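Local coordinates for protein cypemycin cysteine dehydrogenase (decarboxylating) (Streptomyces sp, PDB 6JDD) that catalyses the FAD-dependent oxidative decarboxylation of the C-terminal cysteine of the precursor peptide in biosynthesis of the linaridin cypemycin, at residues I125-P130 with V149-R154. Numbering follows the deposited sequence.
Sequences IADTFP and VEFAPR. With FAD (flavin-adenine dinucleotide), chain B.
Ile125 and Phe151 pair in parallel register where strand 123-127 meets strand 149-151, joined through helix 134-142 as a beta-alpha-beta unit at one margin of the Rossmann-like sheet. Backbone bonds from Ile125 N to Glu150 O and from Ala152 N to Ile125 O, both 2.9 Å, bracket the pair. Ile125 CB lies over one face of the Phe151 ring in a CH-pi contact, 4.2 Å from its centroid. From CB, CG2 stands anti to the backbone N and touches Phe151 CE2. The other branch starts with CG1, which passes Glu150 O, and ends in Ile125 CD1, which touches both the Phe151 ring's CZ and, at 3.9 Å, Val149 CG1. Helix 97-104 adds Val100 and Leu103 around this isoleucine.

Beyond the strand, Arg154 bends back at chi2 and chi3 to meet Asp127 end-on: NH1 reaches OD1 and NH2 reaches OD2, each at 2.8 Å and on a syn lone pair, with carboxylate and guanidinium planes 6° apart. Arg154 NH1 also donates to Ala152 O at 2.6 Å. Thr128 O accepts a hydrogen bond from FAD N3 (2.6 Å). The bidentate, probably charge-balanced ion pair thus ties the chain after strand 149-151 to Asp127, the neighbour of flavin-binding Thr128.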
loop_
_atom_site.group_PDB
_atom_site.type_symbol
_atom_site.label_atom_id
_atom_site.label_comp_id
_atom_site.label_asym_id
_atom_site.label_seq_id
_atom_site.Cartn_x
_atom_site.Cartn_y
_atom_site.Cartn_z
ATOM N N ILE A 125 27.277 -24.224 -20.141
ATOM C CA ILE A 125 27.385 -23.215 -19.064
ATOM C C ILE A 125 28.392 -22.166 -19.508
ATOM O O ILE A 125 29.613 -22.469 -19.585
ATOM C CB ILE A 125 27.772 -23.854 -17.725
ATOM C CG1 ILE A 125 26.780 -24.950 -17.358
ATOM C CG2 ILE A 125 27.870 -22.781 -16.649
ATOM C CD1 ILE A 125 27.083 -25.655 -16.071
ATOM N N ALA A 126 27.869 -20.979 -19.758
ATOM C CA ALA A 126 28.665 -19.813 -20.137
ATOM C C ALA A 126 28.925 -19.030 -18.857
ATOM O O ALA A 126 28.327 -17.981 -18.646
ATOM C CB ALA A 126 27.943 -19.044 -21.188
ATOM N N ASP A 127 29.841 -19.565 -18.051
ATOM C CA ASP A 127 30.178 -19.039 -16.713
ATOM C C ASP A 127 30.768 -17.625 -16.851
ATOM O O ASP A 127 31.610 -17.384 -17.720
ATOM C CB ASP A 127 31.160 -19.963 -15.998
ATOM C CG ASP A 127 32.364 -20.245 -16.873
ATOM O OD1 ASP A 127 32.169 -20.899 -17.935
ATOM O OD2 ASP A 127 33.478 -19.752 -16.517
ATOM N N THR A 128 30.359 -16.769 -15.921
ATOM C CA THR A 128 30.934 -15.433 -15.628
ATOM C C THR A 128 31.192 -15.384 -14.122
ATOM O O THR A 128 30.371 -14.803 -13.445
ATOM C CB THR A 128 29.999 -14.305 -16.117
ATOM O OG1 THR A 128 28.689 -14.441 -15.561
ATOM C CG2 THR A 128 29.840 -14.289 -17.618
ATOM N N PHE A 129 32.270 -16.005 -13.624
ATOM C CA PHE A 129 32.639 -16.014 -12.175
ATOM C C PHE A 129 33.541 -14.824 -11.895
ATOM O O PHE A 129 34.514 -14.620 -12.569
ATOM C CB PHE A 129 33.366 -17.301 -11.774
ATOM C CG PHE A 129 32.565 -18.578 -11.881
ATOM C CD1 PHE A 129 31.323 -18.616 -12.476
ATOM C CD2 PHE A 129 33.076 -19.764 -11.394
ATOM C CE1 PHE A 129 30.602 -19.799 -12.552
ATOM C CE2 PHE A 129 32.346 -20.944 -11.451
ATOM C CZ PHE A 129 31.114 -20.966 -12.031
ATOM N N PRO A 130 33.345 -14.072 -10.812
ATOM C CA PRO A 130 34.302 -13.040 -10.454
ATOM C C PRO A 130 35.666 -13.623 -10.044
ATOM O O PRO A 130 36.629 -12.882 -9.982
ATOM C CB PRO A 130 33.682 -12.345 -9.235
ATOM C CG PRO A 130 32.330 -12.959 -9.055
ATOM C CD PRO A 130 32.321 -14.277 -9.787
ATOM N N VAL A 149 26.467 -32.223 -19.260
ATOM C CA VAL A 149 26.855 -30.845 -18.858
ATOM C C VAL A 149 28.246 -30.524 -19.377
ATOM O O VAL A 149 29.117 -31.313 -19.142
ATOM C CB VAL A 149 26.807 -30.741 -17.337
ATOM C CG1 VAL A 149 27.434 -29.469 -16.841
ATOM C CG2 VAL A 149 25.390 -30.896 -16.865
ATOM N N GLU A 150 28.444 -29.357 -19.970
ATOM C CA GLU A 150 29.780 -28.818 -20.335
ATOM C C GLU A 150 29.849 -27.325 -20.036
ATOM O O GLU A 150 28.831 -26.659 -20.066
ATOM C CB GLU A 150 30.083 -28.996 -21.821
ATOM C CG GLU A 150 30.531 -30.403 -22.124
ATOM C CD GLU A 150 31.088 -30.692 -23.512
ATOM O OE1 GLU A 150 31.571 -29.738 -24.225
ATOM O OE2 GLU A 150 31.049 -31.890 -23.879
ATOM N N PHE A 151 31.056 -26.819 -19.845
ATOM C CA PHE A 151 31.339 -25.372 -19.812
ATOM C C PHE A 151 31.708 -24.938 -21.218
ATOM O O PHE A 151 32.307 -25.655 -21.926
ATOM C CB PHE A 151 32.420 -25.073 -18.782
ATOM C CG PHE A 151 31.907 -25.195 -17.370
ATOM C CD1 PHE A 151 31.804 -26.436 -16.761
ATOM C CD2 PHE A 151 31.507 -24.060 -16.678
ATOM C CE1 PHE A 151 31.273 -26.523 -15.489
ATOM C CE2 PHE A 151 31.017 -24.144 -15.400
ATOM C CZ PHE A 151 30.917 -25.376 -14.803
ATOM N N ALA A 152 31.296 -23.752 -21.594
ATOM C CA ALA A 152 31.465 -23.248 -22.963
ATOM C C ALA A 152 32.944 -23.007 -23.162
ATOM O O ALA A 152 33.642 -22.805 -22.176
ATOM C CB ALA A 152 30.677 -21.967 -23.155
ATOM N N PRO A 153 33.427 -23.013 -24.426
ATOM C CA PRO A 153 34.793 -22.608 -24.741
ATOM C C PRO A 153 35.094 -21.176 -24.238
ATOM O O PRO A 153 34.205 -20.295 -24.312
ATOM C CB PRO A 153 34.882 -22.734 -26.275
ATOM C CG PRO A 153 33.802 -23.722 -26.655
ATOM C CD PRO A 153 32.712 -23.504 -25.615
ATOM N N ARG A 154 36.325 -20.984 -23.741
ATOM C CA ARG A 154 36.823 -19.701 -23.182
ATOM C C ARG A 154 36.860 -18.625 -24.281
ATOM O O ARG A 154 36.886 -19.001 -25.505
ATOM C CB ARG A 154 38.230 -19.889 -22.613
ATOM C CG ARG A 154 38.361 -20.956 -21.536
ATOM C CD ARG A 154 37.512 -20.628 -20.324
ATOM N NE ARG A 154 36.181 -21.201 -20.465
ATOM C CZ ARG A 154 35.156 -20.993 -19.644
ATOM N NH1 ARG A 154 33.990 -21.564 -19.887
ATOM N NH2 ARG A 154 35.289 -20.221 -18.585
HETATM P PA FAD B . 18.611 -16.038 -8.421
HETATM O O1A FAD B . 17.390 -16.822 -8.775
HETATM O O2A FAD B . 18.545 -14.550 -8.504
HETATM O O5B FAD B . 19.112 -16.468 -6.958
HETATM C C5B FAD B . 18.624 -15.725 -5.812
HETATM C C4B FAD B . 18.722 -16.590 -4.579
HETATM O O4B FAD B . 17.451 -16.569 -3.881
HETATM C C3B FAD B . 19.038 -18.073 -4.822
HETATM O O3B FAD B . 19.872 -18.597 -3.796
HETATM C C2B FAD B . 17.648 -18.716 -4.800
HETATM O O2B FAD B . 17.685 -20.084 -4.455
HETATM C C1B FAD B . 16.960 -17.881 -3.726
HETATM N N9A FAD B . 15.509 -17.842 -3.854
HETATM C C8A FAD B . 14.684 -18.822 -4.351
HETATM N N7A FAD B . 13.418 -18.473 -4.330
HETATM C C5A FAD B . 13.414 -17.193 -3.789
HETATM C C6A FAD B . 12.379 -16.280 -3.505
HETATM N N6A FAD B . 11.093 -16.524 -3.738
HETATM N N1A FAD B . 12.732 -15.089 -2.966
HETATM C C2A FAD B . 14.029 -14.849 -2.734
HETATM N N3A FAD B . 15.085 -15.627 -2.959
HETATM C C4A FAD B . 14.700 -16.798 -3.493
HETATM N N1 FAD B . 27.863 -13.108 -9.717
HETATM C C2 FAD B . 28.590 -13.899 -10.540
HETATM O O2 FAD B . 28.693 -15.109 -10.327
HETATM N N3 FAD B . 29.236 -13.405 -11.628
HETATM C C4 FAD B . 29.190 -12.072 -11.959
HETATM O O4 FAD B . 29.787 -11.670 -12.947
HETATM C C4X FAD B . 28.443 -11.216 -11.127
HETATM N N5 FAD B . 28.388 -9.944 -11.426
HETATM C C5X FAD B . 27.655 -9.132 -10.602
HETATM C C6 FAD B . 27.583 -7.762 -10.908
HETATM C C7 FAD B . 26.867 -6.888 -10.126
HETATM C C7M FAD B . 26.813 -5.425 -10.484
HETATM C C8 FAD B . 26.183 -7.376 -8.985
HETATM C C8M FAD B . 25.390 -6.438 -8.112
HETATM C C9 FAD B . 26.245 -8.719 -8.674
HETATM C C9A FAD B . 26.975 -9.619 -9.468
HETATM N N10 FAD B . 27.058 -10.981 -9.183
HETATM C C10 FAD B . 27.791 -11.824 -9.996
HETATM C "C1'" FAD B . 26.361 -11.526 -8.004
HETATM C "C2'" FAD B . 25.057 -12.207 -8.377
HETATM O "O2'" FAD B . 24.137 -11.242 -8.877
HETATM C "C3'" FAD B . 24.442 -12.915 -7.168
HETATM O "O3'" FAD B . 25.262 -14.021 -6.802
HETATM C "C4'" FAD B . 23.013 -13.408 -7.406
HETATM O "O4'" FAD B . 22.518 -14.031 -6.219
HETATM C "C5'" FAD B . 22.921 -14.381 -8.558
HETATM O "O5'" FAD B . 21.583 -14.948 -8.608
HETATM P P FAD B . 21.151 -15.827 -9.878
HETATM O O1P FAD B . 22.208 -16.852 -10.125
HETATM O O2P FAD B . 20.773 -14.899 -10.986
HETATM O O3P FAD B . 19.832 -16.552 -9.325
#